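Local coordinates for hypothetical protein Cgl1923 (Corynebacterium glutamicum ATCC 13032, PDB 2P90), which is of unknown function but belongs to the PAC2 family, which includes proteasome assembly chaperones, and assembles as a trimer in the crystal, at residues 68-71 with 72-75; 117-120 with 121-125; 153-157 with 158-162; 240-243 with 244-248; 269-272 with 273-276. All coordinates share one frame; numbering follows the deposited sequence.

Contact 1 of 5, residues 68-71 with 72-75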
loop_
_atom_site.group_PDB
_atom_site.type_symbol
_atom_site.label_atom_id
_atom_site.label_comp_id
_atom_site.label_asym_id
_atom_site.label_seq_id
_atom_site.Cartn_x
_atom_site.Cartn_y
_atom_site.Cartn_z
ATOM N N ASP B 68 3.584 6.858 -0.547
ATOM C CA ASP B 68 3.839 5.582 -1.218
ATOM C C ASP B 68 3.531 5.816 -2.682
ATOM O O ASP B 68 2.390 5.817 -3.092
ATOM C CB ASP B 68 2.909 4.471 -0.672
ATOM C CG ASP B 68 3.180 3.093 -1.325
ATOM O OD1 ASP B 68 3.517 3.016 -2.545
ATOM O OD2 ASP B 68 3.048 2.067 -0.619
ATOM N N TYR B 69 4.561 5.980 -3.501
ATOM C CA TYR B 69 4.319 6.441 -4.872
ATOM C C TYR B 69 3.720 5.348 -5.745
ATOM O O TYR B 69 3.067 5.661 -6.757
ATOM C CB TYR B 69 5.584 6.914 -5.523
ATOM C CG TYR B 69 6.219 8.163 -4.988
ATOM C CD1 TYR B 69 6.023 9.394 -5.625
ATOM C CD2 TYR B 69 7.087 8.110 -3.889
ATOM C CE1 TYR B 69 6.675 10.547 -5.173
ATOM C CE2 TYR B 69 7.718 9.241 -3.432
ATOM C CZ TYR B 69 7.516 10.450 -4.073
ATOM O OH TYR B 69 8.195 11.560 -3.633
ATOM N N ARG B 70 3.959 4.087 -5.388
ATOM C CA ARG B 70 3.336 2.989 -6.120
ATOM C C ARG B 70 1.835 2.874 -5.835
ATOM O O ARG B 70 1.064 2.428 -6.710
ATOM C CB ARG B 70 4.085 1.653 -5.998
ATOM C CG ARG B 70 5.327 1.569 -6.886
ATOM C CD ARG B 70 6.125 0.212 -6.721
ATOM N NE ARG B 70 5.547 -0.833 -7.545
ATOM C CZ ARG B 70 4.768 -1.840 -7.116
ATOM N NH1 ARG B 70 4.471 -2.001 -5.807
ATOM N NH2 ARG B 70 4.272 -2.692 -8.026
ATOM N N SER B 71 1.397 3.303 -4.651
ATOM C CA SER B 71 -0.068 3.504 -4.448
ATOM C C SER B 71 -0.645 4.712 -5.195
ATOM O O SER B 71 -1.750 4.622 -5.679
ATOM C CB SER B 71 -0.479 3.628 -2.983
ATOM O OG SER B 71 0.339 2.844 -2.163
ATOM N N ARG B 72 0.066 5.841 -5.256
ATOM C CA ARG B 72 -0.489 7.050 -5.882
ATOM C C ARG B 72 -0.248 7.176 -7.374
ATOM O O ARG B 72 -1.153 7.600 -8.095
ATOM C CB ARG B 72 0.042 8.302 -5.232
ATOM C CG ARG B 72 -0.001 8.299 -3.748
ATOM C CD ARG B 72 -1.440 8.133 -3.138
ATOM N NE ARG B 72 -1.316 8.643 -1.786
ATOM C CZ ARG B 72 -2.075 9.540 -1.194
ATOM N NH1 ARG B 72 -3.154 10.053 -1.741
ATOM N NH2 ARG B 72 -1.738 9.866 0.013
ATOM N N ARG B 73 0.971 6.842 -7.828
ATOM C CA ARG B 73 1.351 6.930 -9.242
ATOM C C ARG B 73 0.880 8.260 -9.869
ATOM O O ARG B 73 -0.025 8.274 -10.708
ATOM C CB ARG B 73 0.795 5.730 -10.002
ATOM C CG ARG B 73 1.369 4.377 -9.538
ATOM C CD ARG B 73 1.367 3.417 -10.710
ATOM N NE ARG B 73 1.921 2.102 -10.442
ATOM C CZ ARG B 73 3.229 1.800 -10.451
ATOM N NH1 ARG B 73 4.165 2.735 -10.659
ATOM N NH2 ARG B 73 3.603 0.560 -10.220
ATOM N N PRO B 74 1.506 9.378 -9.457
ATOM C CA PRO B 74 1.219 10.711 -9.983
ATOM C C PRO B 74 1.261 10.710 -11.522
ATOM O O PRO B 74 2.257 10.302 -12.108
ATOM C CB PRO B 74 2.401 11.558 -9.471
ATOM C CG PRO B 74 2.916 10.840 -8.294
ATOM C CD PRO B 74 2.634 9.385 -8.504
ATOM N N VAL B 75 0.217 11.229 -12.148
ATOM C CA VAL B 75 -0.017 11.068 -13.578
ATOM C C VAL B 75 1.046 11.779 -14.425
ATOM O O VAL B 75 1.523 12.862 -14.057
ATOM C CB VAL B 75 -1.476 11.508 -13.915
ATOM C CG1 VAL B 75 -1.769 11.447 -15.435
ATOM C CG2 VAL B 75 -2.414 10.567 -13.224
#
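The short helix 69-72, N-capped by Asp68, forms this contact; its last helical bond runs from Arg73 N to Tyr69 O, 2.6 Å. One step earlier Arg72 N bonds to Asp68 O at 3.2 Å. As the N-cap, Asp68 accepts from Ser71 N through its OD1 at 3.0 Å, met from above the carboxylate plane, a natural task for a short acid at a helix start. At the far end Arg73 leaves the helix with positive phi (45°), and Pro74, which has no amide hydrogen to give, follows. Pro74 CG lies at the edge of the Tyr69 ring, 4.3 Å from its CD1. Arg70 bends at chi3 (84°) while Arg73 is extended from CG to NE, yet the two end side by side. Arg70 CG covers one face of the Arg73 guanidinium, 4.1 Å from Arg73 CZ, while the two guanidinium planes stand 88° apart. Arg70 NE and Arg73 NH2 come within 3.6 Å, a closeness that Glu111 OE1 of the second subunit, salt-bridged to both, probably offsets; Arg70 also reaches Asp113 there. Arg72 turns the other way, to Asp113 of its own chain, its CG beside Asp68 O at 3.5 Å. The whole is a short N-capped helix whose two arginines reach acids of the second subunit and so form part of this trimer's interface.

Contact 2 of 5, residues 117-120 with 121-125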
loop_
_atom_site.group_PDB
_atom_site.type_symbol
_atom_site.label_atom_id
_atom_site.label_comp_id
_atom_site.label_asym_id
_atom_site.label_seq_id
_atom_site.Cartn_x
_atom_site.Cartn_y
_atom_site.Cartn_z
ATOM N N GLY B 117 2.430 10.697 12.616
ATOM C CA GLY B 117 2.988 11.331 13.799
ATOM C C GLY B 117 3.844 12.549 13.500
ATOM O O GLY B 117 3.542 13.632 13.966
ATOM N N ASP B 118 4.918 12.387 12.721
ATOM C CA ASP B 118 5.734 13.532 12.320
ATOM C C ASP B 118 4.930 14.563 11.534
ATOM O O ASP B 118 5.140 15.755 11.699
ATOM C CB ASP B 118 6.955 13.104 11.511
ATOM C CG ASP B 118 7.904 12.163 12.294
ATOM O OD1 ASP B 118 7.900 12.173 13.540
ATOM O OD2 ASP B 118 8.658 11.399 11.649
ATOM N N PHE B 119 4.002 14.099 10.702
ATOM C CA PHE B 119 3.182 14.989 9.875
ATOM C C PHE B 119 2.234 15.864 10.697
ATOM O O PHE B 119 2.163 17.075 10.494
ATOM C CB PHE B 119 2.381 14.192 8.822
ATOM C CG PHE B 119 1.459 15.040 8.015
ATOM C CD1 PHE B 119 1.966 15.916 7.050
ATOM C CD2 PHE B 119 0.065 14.980 8.214
ATOM C CE1 PHE B 119 1.103 16.733 6.307
ATOM C CE2 PHE B 119 -0.797 15.801 7.493
ATOM C CZ PHE B 119 -0.291 16.670 6.536
ATOM N N SER B 120 1.483 15.249 11.597
ATOM C CA SER B 120 0.571 16.011 12.414
ATOM C C SER B 120 1.358 16.942 13.362
ATOM O O SER B 120 0.976 18.089 13.540
ATOM C CB SER B 120 -0.353 15.067 13.140
ATOM O OG SER B 120 0.380 14.436 14.134
ATOM N N ASN B 121 2.501 16.497 13.887
ATOM C CA ASN B 121 3.395 17.413 14.588
ATOM C C ASN B 121 3.949 18.578 13.759
ATOM O O ASN B 121 4.040 19.666 14.261
ATOM C CB ASN B 121 4.496 16.662 15.329
ATOM C CG ASN B 121 3.957 15.937 16.564
ATOM O OD1 ASN B 121 3.473 16.568 17.500
ATOM N ND2 ASN B 121 4.037 14.620 16.568
ATOM N N ALA B 122 4.329 18.342 12.506
ATOM C CA ALA B 122 4.821 19.395 11.642
ATOM C C ALA B 122 3.708 20.411 11.356
ATOM O O ALA B 122 3.952 21.640 11.269
ATOM C CB ALA B 122 5.351 18.804 10.331
ATOM N N VAL B 123 2.483 19.892 11.211
ATOM C CA VAL B 123 1.359 20.768 10.969
ATOM C C VAL B 123 1.032 21.647 12.197
ATOM O O VAL B 123 0.760 22.854 12.042
ATOM C CB VAL B 123 0.120 20.063 10.365
ATOM C CG1 VAL B 123 -1.026 21.068 10.266
ATOM C CG2 VAL B 123 0.453 19.558 8.967
ATOM N N VAL B 124 1.106 21.074 13.398
ATOM C CA VAL B 124 0.926 21.909 14.561
ATOM C C VAL B 124 2.027 22.950 14.751
ATOM O O VAL B 124 1.712 24.057 15.142
ATOM C CB VAL B 124 0.488 21.192 15.880
ATOM C CG1 VAL B 124 -0.296 19.930 15.607
ATOM C CG2 VAL B 124 1.644 20.927 16.759
ATOM N N ASP B 125 3.280 22.649 14.410
ATOM C CA ASP B 125 4.307 23.698 14.468
ATOM C C ASP B 125 4.002 24.840 13.502
ATOM O O ASP B 125 4.402 25.984 13.744
ATOM C CB ASP B 125 5.719 23.198 14.148
ATOM C CG ASP B 125 6.194 22.094 15.075
ATOM O OD1 ASP B 125 5.814 22.069 16.292
ATOM O OD2 ASP B 125 6.957 21.241 14.546
#
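Val123 CG2 rests over one face of the Phe119 ring, a CH-pi contact 4.1 Å from the ring centroid, and this pair forms the tight, buried side of the turn in helix 116-129. Phe119 sends its CG anti to the backbone N (chi1 176°), which lays the ring alongside the valine one turn on, both pointing the same way. Val123 CG2 also lies 3.4 Å from Phe119 O. Beyond them, Phe61 meets the Phe119 ring edge-to-face and Leu107 touches both residues, so large apolar groups suit these positions. Small Ala122 fits close against the backbone, its CB 3.3 Å from Asp118 O. The side of Gly117, Asp118 and Asn121 is partly exposed, though Asp64 of the third subunit accepts from Gly117 N and Asp118 N, and Leu186 touches Asn121. There Gly117 O takes two donors from Asn121: the backbone N at 3.0 Å, and ND2 at 2.8 Å in a weak, bent bond (128°). Asp118 pairs with Arg115, whereas buried Ser120 gives its OG a partner in Trp116 O. The chemistry implies a two-sided helix: dispersion forces hold one side to strands 54-61 and 103-108 and to helix 179-189, while on the other Asn121 merely supplements a backbone bond, sharing Gly117 O with its own N.

Contact 3 of 5, residues 153-157 with 158-162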
loop_
_atom_site.group_PDB
_atom_site.type_symbol
_atom_site.label_atom_id
_atom_site.label_comp_id
_atom_site.label_asym_id
_atom_site.label_seq_id
_atom_site.Cartn_x
_atom_site.Cartn_y
_atom_site.Cartn_z
ATOM N N VAL B 153 -24.167 19.197 6.067
ATOM C CA VAL B 153 -22.845 19.138 6.653
ATOM C C VAL B 153 -22.970 18.916 8.169
ATOM O O VAL B 153 -23.695 19.631 8.864
ATOM C CB VAL B 153 -22.037 20.432 6.348
ATOM C CG1 VAL B 153 -20.830 20.593 7.305
ATOM C CG2 VAL B 153 -21.535 20.401 4.941
ATOM N N THR B 154 -22.269 17.910 8.673
ATOM C CA THR B 154 -22.192 17.706 10.121
ATOM C C THR B 154 -20.803 18.103 10.635
ATOM O O THR B 154 -19.848 18.136 9.870
ATOM C CB THR B 154 -22.565 16.270 10.528
ATOM O OG1 THR B 154 -21.799 15.360 9.768
ATOM C CG2 THR B 154 -24.028 15.992 10.249
ATOM N N ALA B 155 -20.698 18.429 11.916
ATOM C CA ALA B 155 -19.444 18.911 12.479
ATOM C C ALA B 155 -19.066 18.189 13.768
ATOM O O ALA B 155 -19.956 17.694 14.507
ATOM C CB ALA B 155 -19.462 20.440 12.678
ATOM N N HIS B 156 -17.745 18.061 13.979
ATOM C CA HIS B 156 -17.173 17.616 15.241
ATOM C C HIS B 156 -15.963 18.465 15.581
ATOM O O HIS B 156 -15.375 19.101 14.710
ATOM C CB HIS B 156 -16.853 16.116 15.247
ATOM C CG HIS B 156 -15.883 15.684 14.186
ATOM N ND1 HIS B 156 -14.526 15.926 14.267
ATOM C CD2 HIS B 156 -16.077 15.000 13.032
ATOM C CE1 HIS B 156 -13.933 15.431 13.192
ATOM N NE2 HIS B 156 -14.855 14.877 12.423
ATOM N N GLY B 157 -15.591 18.483 16.850
ATOM C CA GLY B 157 -14.520 19.347 17.307
ATOM C C GLY B 157 -14.957 20.247 18.465
ATOM O O GLY B 157 -15.958 19.968 19.138
ATOM N N ASN B 158 -14.192 21.320 18.689
ATOM C CA ASN B 158 -14.383 22.204 19.829
ATOM C C ASN B 158 -14.644 23.660 19.401
ATOM O O ASN B 158 -14.676 24.558 20.241
ATOM C CB ASN B 158 -13.183 22.099 20.799
ATOM C CG ASN B 158 -11.873 22.630 20.197
ATOM O OD1 ASN B 158 -11.878 23.361 19.191
ATOM N ND2 ASN B 158 -10.745 22.270 20.817
ATOM N N SER B 159 -14.833 23.876 18.096
ATOM C CA SER B 159 -15.145 25.188 17.536
ATOM C C SER B 159 -16.303 25.060 16.521
ATOM O O SER B 159 -16.457 25.868 15.596
ATOM C CB SER B 159 -13.904 25.799 16.888
ATOM O OG SER B 159 -13.321 24.926 15.908
ATOM N N THR B 160 -17.104 24.021 16.724
ATOM C CA THR B 160 -18.235 23.683 15.882
ATOM C C THR B 160 -19.356 24.740 15.975
ATOM O O THR B 160 -20.147 24.915 15.040
ATOM C CB THR B 160 -18.774 22.286 16.271
ATOM O OG1 THR B 160 -19.988 22.026 15.564
ATOM C CG2 THR B 160 -19.078 22.198 17.784
ATOM N N ASP B 161 -19.404 25.433 17.113
ATOM C CA ASP B 161 -20.350 26.513 17.397
ATOM C C ASP B 161 -20.373 27.563 16.299
ATOM O O ASP B 161 -21.402 28.156 16.049
ATOM C CB ASP B 161 -19.978 27.162 18.739
ATOM C CG ASP B 161 -18.467 27.048 19.047
ATOM O OD1 ASP B 161 -18.044 26.056 19.707
ATOM O OD2 ASP B 161 -17.694 27.934 18.597
ATOM N N ARG B 162 -19.244 27.770 15.629
ATOM C CA ARG B 162 -19.122 28.789 14.582
ATOM C C ARG B 162 -19.827 28.415 13.281
ATOM O O ARG B 162 -19.857 29.214 12.344
ATOM C CB ARG B 162 -17.647 29.083 14.290
ATOM C CG ARG B 162 -16.781 29.113 15.518
ATOM C CD ARG B 162 -15.364 29.413 15.151
ATOM N NE ARG B 162 -14.534 29.514 16.340
ATOM C CZ ARG B 162 -13.361 30.121 16.362
ATOM N NH1 ARG B 162 -12.888 30.680 15.256
ATOM N NH2 ARG B 162 -12.656 30.171 17.483
#
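This is a strand-to-turn contact at an edge of the main sheet, where Ala155 of strand 153-157 meets Thr160 after the chain has doubled back. Ala155 CB points toward the returning segment and touches Thr160 OG1 at 3.3 Å and Thr160 CB at 4.1 Å. The threonine hydroxyl gets there because OG1 stands anti to its own backbone N (chi1 173°), and the same rotation puts Thr160 CG2 4.1 Å from Gly157 O. A methyl group at 155 is small enough to accept the fold-back at this spacing. Across the two segments the touch is one of van der Waals contact alone. Gly157 ends the strand with backbone angles (phi 125°, psi -161°) that suit a residue without a side chain, since a beta-carbon would collide with the carbonyl oxygen of His156; the chain then swings round at Asn158 and Ser159. Strand 153-157 is one of the two outermost strands of the mixed sheet within this chain, pairing antiparallel with strand 194-202. The third subunit reaches this border as well, with Asn81 of that subunit donating to Ala155 O and backbone bonds forming at Gly157. Past the glycine, the side-chain amide of Asn158 ties the turn down by using both its ends: OD1 accepts from Val194 N and ND2 donates to Lys192 O. Ser159 OG is hydrogen-bonded to Asn134 ND2 and Ser195 OG, and residues 160-162 then form a 3-10 turn.

Contact 4 of 5, residues 240-243 with 244-248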
loop_
_atom_site.group_PDB
_atom_site.type_symbol
_atom_site.label_atom_id
_atom_site.label_comp_id
_atom_site.label_asym_id
_atom_site.label_seq_id
_atom_site.Cartn_x
_atom_site.Cartn_y
_atom_site.Cartn_z
ATOM N N LYS B 240 -26.422 21.659 -13.160
ATOM C CA LYS B 240 -26.200 20.849 -14.352
ATOM C C LYS B 240 -26.125 19.365 -13.992
ATOM O O LYS B 240 -26.717 18.539 -14.705
ATOM C CB LYS B 240 -24.967 21.344 -15.123
ATOM C CG LYS B 240 -24.486 20.464 -16.254
ATOM C CD LYS B 240 -25.022 20.915 -17.615
ATOM C CE LYS B 240 -24.175 20.325 -18.779
ATOM N NZ LYS B 240 -22.753 20.865 -18.851
ATOM N N VAL B 241 -25.449 19.023 -12.886
ATOM C CA VAL B 241 -25.483 17.620 -12.385
ATOM C C VAL B 241 -26.869 17.185 -11.842
ATOM O O VAL B 241 -27.290 16.052 -12.047
ATOM C CB VAL B 241 -24.268 17.226 -11.436
ATOM C CG1 VAL B 241 -23.780 18.403 -10.686
ATOM C CG2 VAL B 241 -24.642 16.110 -10.447
ATOM N N HIS B 242 -27.580 18.098 -11.195
ATOM C CA HIS B 242 -28.943 17.833 -10.790
ATOM C C HIS B 242 -29.850 17.424 -11.974
ATOM O O HIS B 242 -30.615 16.448 -11.881
ATOM C CB HIS B 242 -29.534 19.044 -10.056
ATOM C CG HIS B 242 -30.833 18.748 -9.381
ATOM N ND1 HIS B 242 -30.929 17.913 -8.284
ATOM C CD2 HIS B 242 -32.095 19.166 -9.655
ATOM C CE1 HIS B 242 -32.197 17.832 -7.914
ATOM N NE2 HIS B 242 -32.923 18.582 -8.729
ATOM N N ARG B 243 -29.744 18.171 -13.076
ATOM C CA ARG B 243 -30.551 17.906 -14.262
ATOM C C ARG B 243 -30.219 16.555 -14.895
ATOM O O ARG B 243 -31.134 15.827 -15.331
ATOM C CB ARG B 243 -30.470 19.054 -15.279
ATOM C CG ARG B 243 -31.073 20.376 -14.773
ATOM C CD ARG B 243 -31.239 21.439 -15.897
ATOM N NE ARG B 243 -29.968 21.907 -16.468
ATOM C CZ ARG B 243 -29.294 22.992 -16.063
ATOM N NH1 ARG B 243 -29.765 23.756 -15.068
ATOM N NH2 ARG B 243 -28.143 23.323 -16.662
ATOM N N GLN B 244 -28.938 16.191 -14.904
ATOM C CA GLN B 244 -28.552 14.863 -15.390
ATOM C C GLN B 244 -29.125 13.749 -14.510
ATOM O O GLN B 244 -29.505 12.670 -14.998
ATOM C CB GLN B 244 -27.037 14.742 -15.518
ATOM C CG GLN B 244 -26.445 15.794 -16.450
ATOM C CD GLN B 244 -24.922 15.895 -16.356
ATOM O OE1 GLN B 244 -24.358 16.104 -15.269
ATOM N NE2 GLN B 244 -24.253 15.756 -17.504
ATOM N N LEU B 245 -29.208 14.042 -13.217
ATOM C CA LEU B 245 -29.744 13.124 -12.232
ATOM C C LEU B 245 -31.258 13.039 -12.309
ATOM O O LEU B 245 -31.811 11.967 -12.130
ATOM C CB LEU B 245 -29.307 13.539 -10.826
ATOM C CG LEU B 245 -28.172 12.863 -10.039
ATOM C CD1 LEU B 245 -27.215 11.959 -10.833
ATOM C CD2 LEU B 245 -27.435 13.930 -9.254
ATOM N N MET B 246 -31.919 14.166 -12.565
ATOM C CA MET B 246 -33.377 14.156 -12.741
ATOM C C MET B 246 -33.750 13.264 -13.924
ATOM O O MET B 246 -34.598 12.385 -13.811
ATOM C CB MET B 246 -33.939 15.561 -12.929
ATOM C CG MET B 246 -33.967 16.431 -11.673
ATOM S SD MET B 246 -34.396 18.172 -12.036
ATOM C CE MET B 246 -36.125 18.260 -11.512
ATOM N N GLU B 247 -33.071 13.490 -15.040
ATOM C CA GLU B 247 -33.263 12.757 -16.277
ATOM C C GLU B 247 -33.103 11.247 -16.094
ATOM O O GLU B 247 -33.867 10.480 -16.665
ATOM C CB GLU B 247 -32.291 13.281 -17.340
ATOM C CG GLU B 247 -32.527 12.717 -18.735
ATOM C CD GLU B 247 -31.508 13.196 -19.779
ATOM O OE1 GLU B 247 -30.566 13.973 -19.429
ATOM O OE2 GLU B 247 -31.663 12.776 -20.957
ATOM N N GLN B 248 -32.124 10.832 -15.291
ATOM C CA GLN B 248 -31.918 9.411 -15.010
ATOM C C GLN B 248 -32.958 8.780 -14.101
ATOM O O GLN B 248 -33.356 7.644 -14.334
ATOM C CB GLN B 248 -30.537 9.171 -14.430
ATOM C CG GLN B 248 -29.542 8.757 -15.472
ATOM C CD GLN B 248 -28.159 9.286 -15.174
ATOM O OE1 GLN B 248 -27.818 9.556 -14.011
ATOM N NE2 GLN B 248 -27.351 9.456 -16.224
#
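Gln244, Arg243 and His242 bury the most surface in this turn of helix 232-250. Gln244 CG stands beside its backbone N (chi1 -58°) and the chain beyond is extended, which carries it back over the previous turn: Gln244 CG packs on Lys240 O at 3.3 Å and its OE1 comes within 3.4 Å of Val241 CA. Its amide lies at the exposed surface, where a long polar side chain suits. Arg243 is engaged chiefly through its backbone: Arg243 O accepts from Glu247 N at 3.0 Å. Its guanidinium folds back with one face toward Lys240 CA. With CG anti to the backbone N (chi1 -169°), the His242 ring crosses the side chain of Met246. The sulfur SD of Met246 lies 3.5 Å from His242 CD2 and 4.2 Å from the ring centroid, an oblique sulfur-aromatic approach, with Met246 CG adding a CH-pi touch off-centre. The same ring meets that of His147. On the apolar side Val241 CG2 and Leu245 CD2 pack at 3.7 Å, and both residues reach Tyr210. Such chemistry implies modest, largely dispersive side-chain adhesion added to regular helix bonds: Val241, Leu245 and the imidazole turn to the rest of the fold, while Gln244 and the folded Arg243 lie along the helix at its exposed surface.

Contact 5 of 5, residues 269-272 with 273-276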
loop_
_atom_site.group_PDB
_atom_site.type_symbol
_atom_site.label_atom_id
_atom_site.label_comp_id
_atom_site.label_asym_id
_atom_site.label_seq_id
_atom_site.Cartn_x
_atom_site.Cartn_y
_atom_site.Cartn_z
ATOM N N GLU B 269 -35.836 12.764 9.587
ATOM C CA GLU B 269 -34.700 13.089 10.453
ATOM C C GLU B 269 -34.608 14.611 10.650
ATOM O O GLU B 269 -34.270 15.094 11.738
ATOM C CB GLU B 269 -33.392 12.475 9.925
ATOM C CG GLU B 269 -32.203 12.307 10.953
ATOM C CD GLU B 269 -32.538 12.412 12.522
ATOM O OE1 GLU B 269 -32.870 11.358 13.175
ATOM O OE2 GLU B 269 -32.370 13.539 13.102
ATOM N N LEU B 270 -34.970 15.360 9.613
ATOM C CA LEU B 270 -35.041 16.806 9.716
ATOM C C LEU B 270 -36.078 17.253 10.752
ATOM O O LEU B 270 -35.827 18.190 11.514
ATOM C CB LEU B 270 -35.314 17.423 8.347
ATOM C CG LEU B 270 -35.393 18.942 8.259
ATOM C CD1 LEU B 270 -34.042 19.561 8.604
ATOM C CD2 LEU B 270 -35.893 19.377 6.862
ATOM N N GLU B 271 -37.233 16.583 10.789
ATOM C CA GLU B 271 -38.212 16.783 11.877
ATOM C C GLU B 271 -37.597 16.486 13.233
ATOM O O GLU B 271 -37.653 17.303 14.123
ATOM C CB GLU B 271 -39.448 15.918 11.679
ATOM C CG GLU B 271 -40.244 16.312 10.458
ATOM C CD GLU B 271 -41.549 15.538 10.284
ATOM O OE1 GLU B 271 -42.240 15.242 11.294
ATOM O OE2 GLU B 271 -41.903 15.277 9.110
ATOM N N ARG B 272 -36.966 15.333 13.389
ATOM C CA ARG B 272 -36.392 15.034 14.686
ATOM C C ARG B 272 -35.388 16.105 15.110
ATOM O O ARG B 272 -35.383 16.537 16.266
ATOM C CB ARG B 272 -35.829 13.615 14.730
ATOM C CG ARG B 272 -36.948 12.579 14.775
ATOM C CD ARG B 272 -36.470 11.139 14.907
ATOM N NE ARG B 272 -35.840 10.682 13.676
ATOM C CZ ARG B 272 -36.466 10.313 12.549
ATOM N NH1 ARG B 272 -37.784 10.303 12.454
ATOM N NH2 ARG B 272 -35.744 9.943 11.497
ATOM N N TYR B 273 -34.594 16.571 14.140
ATOM C CA TYR B 273 -33.553 17.555 14.385
ATOM C C TYR B 273 -34.059 18.916 14.881
ATOM O O TYR B 273 -33.515 19.463 15.834
ATOM C CB TYR B 273 -32.623 17.727 13.155
ATOM C CG TYR B 273 -31.363 18.471 13.544
ATOM C CD1 TYR B 273 -30.327 17.800 14.179
ATOM C CD2 TYR B 273 -31.248 19.861 13.349
ATOM C CE1 TYR B 273 -29.178 18.455 14.582
ATOM C CE2 TYR B 273 -30.093 20.551 13.762
ATOM C CZ TYR B 273 -29.061 19.833 14.383
ATOM O OH TYR B 273 -27.890 20.467 14.818
ATOM N N ARG B 274 -35.079 19.466 14.238
ATOM C CA ARG B 274 -35.610 20.757 14.662
ATOM C C ARG B 274 -36.381 20.664 15.969
ATOM O O ARG B 274 -36.365 21.587 16.791
ATOM C CB ARG B 274 -36.455 21.420 13.567
ATOM C CG ARG B 274 -37.071 20.474 12.592
ATOM C CD ARG B 274 -38.029 21.222 11.606
ATOM N NE ARG B 274 -39.080 20.350 11.021
ATOM C CZ ARG B 274 -40.386 20.462 11.281
ATOM N NH1 ARG B 274 -40.828 21.421 12.093
ATOM N NH2 ARG B 274 -41.255 19.629 10.713
ATOM N N ASN B 275 -37.052 19.537 16.169
ATOM C CA ASN B 275 -37.677 19.276 17.440
ATOM C C ASN B 275 -36.660 19.327 18.578
ATOM O O ASN B 275 -36.929 19.905 19.626
ATOM C CB ASN B 275 -38.360 17.920 17.430
ATOM C CG ASN B 275 -39.538 17.878 18.349
ATOM O OD1 ASN B 275 -39.400 17.696 19.569
ATOM N ND2 ASN B 275 -40.710 18.074 17.785
ATOM N N ARG B 276 -35.489 18.723 18.369
ATOM C CA ARG B 276 -34.437 18.725 19.385
ATOM C C ARG B 276 -33.596 20.013 19.383
ATOM O O ARG B 276 -32.831 20.249 20.309
ATOM C CB ARG B 276 -33.538 17.494 19.245
ATOM C CG ARG B 276 -34.207 16.153 19.604
ATOM C CD ARG B 276 -33.486 15.007 18.906
ATOM N NE ARG B 276 -33.900 13.679 19.344
ATOM C CZ ARG B 276 -33.685 12.547 18.665
ATOM N NH1 ARG B 276 -33.073 12.555 17.474
ATOM N NH2 ARG B 276 -34.107 11.394 19.166
HETATM O O HOH W 1 -33.014 10.363 15.432
#
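Glu269 OE1 is gripped twice, by Arg272 NE in a salt bridge of 3.1 Å and by a water that donates to it at a short 2.5 Å. The same water accepts from Arg276 NH1 at 3.0 Å, lying in the plane of that guanidinium at its edge, and so links two residues whose charges are too far apart to bridge directly. The arginine at 272 comes from above the carboxylate plane, 59° out of it. Glu269 brings its oxygen there through a nearly eclipsed bend at chi2 (16°), which curls the carboxylate back over the helix. Arg272 has a second partner, its NH1 bonding to Ser268 OG. Around the helix, Glu271 and Arg274 lie side by side, with Glu271 CG 3.5 Å from Arg274 NH2; at most a weak attraction between the charges is likely, with no N-H aimed at the acid oxygen. Charged residues spaced three and seven apart suit an exposed helix, since their long chains can reach one another across its surface. Tyr273 N bonds to Glu269 O at 2.8 Å, while its ring leads off to stack with His277. All this belongs to the last turns of helix 253-276, whose Glu269, Tyr273 and Arg276 touch Leu169 in the loop between strands 153-157 and 173-175.

In the fold
The five contacts follow one another along the chain without interleaving, and none touches another. Contacts 1 and 2 lie 23 Å apart between centres and both meet the third subunit, as does contact 3, 22 Å from contact 2 between centres, at an edge of the mixed sheet. Contact 1 also grips the second subunit and lies just before the small two-stranded sheet 76-78 and 83-86. Contacts 4 and 5, on successive helices, are 28 Å apart between centres; contact 5 comes within about 7 Å of contact 3 at nearest atoms. The layout suggests that contacts 1-3 lie at subunit borders, while the segments of contacts 4 and 5, on surface helices, meet no other chain of the assembly.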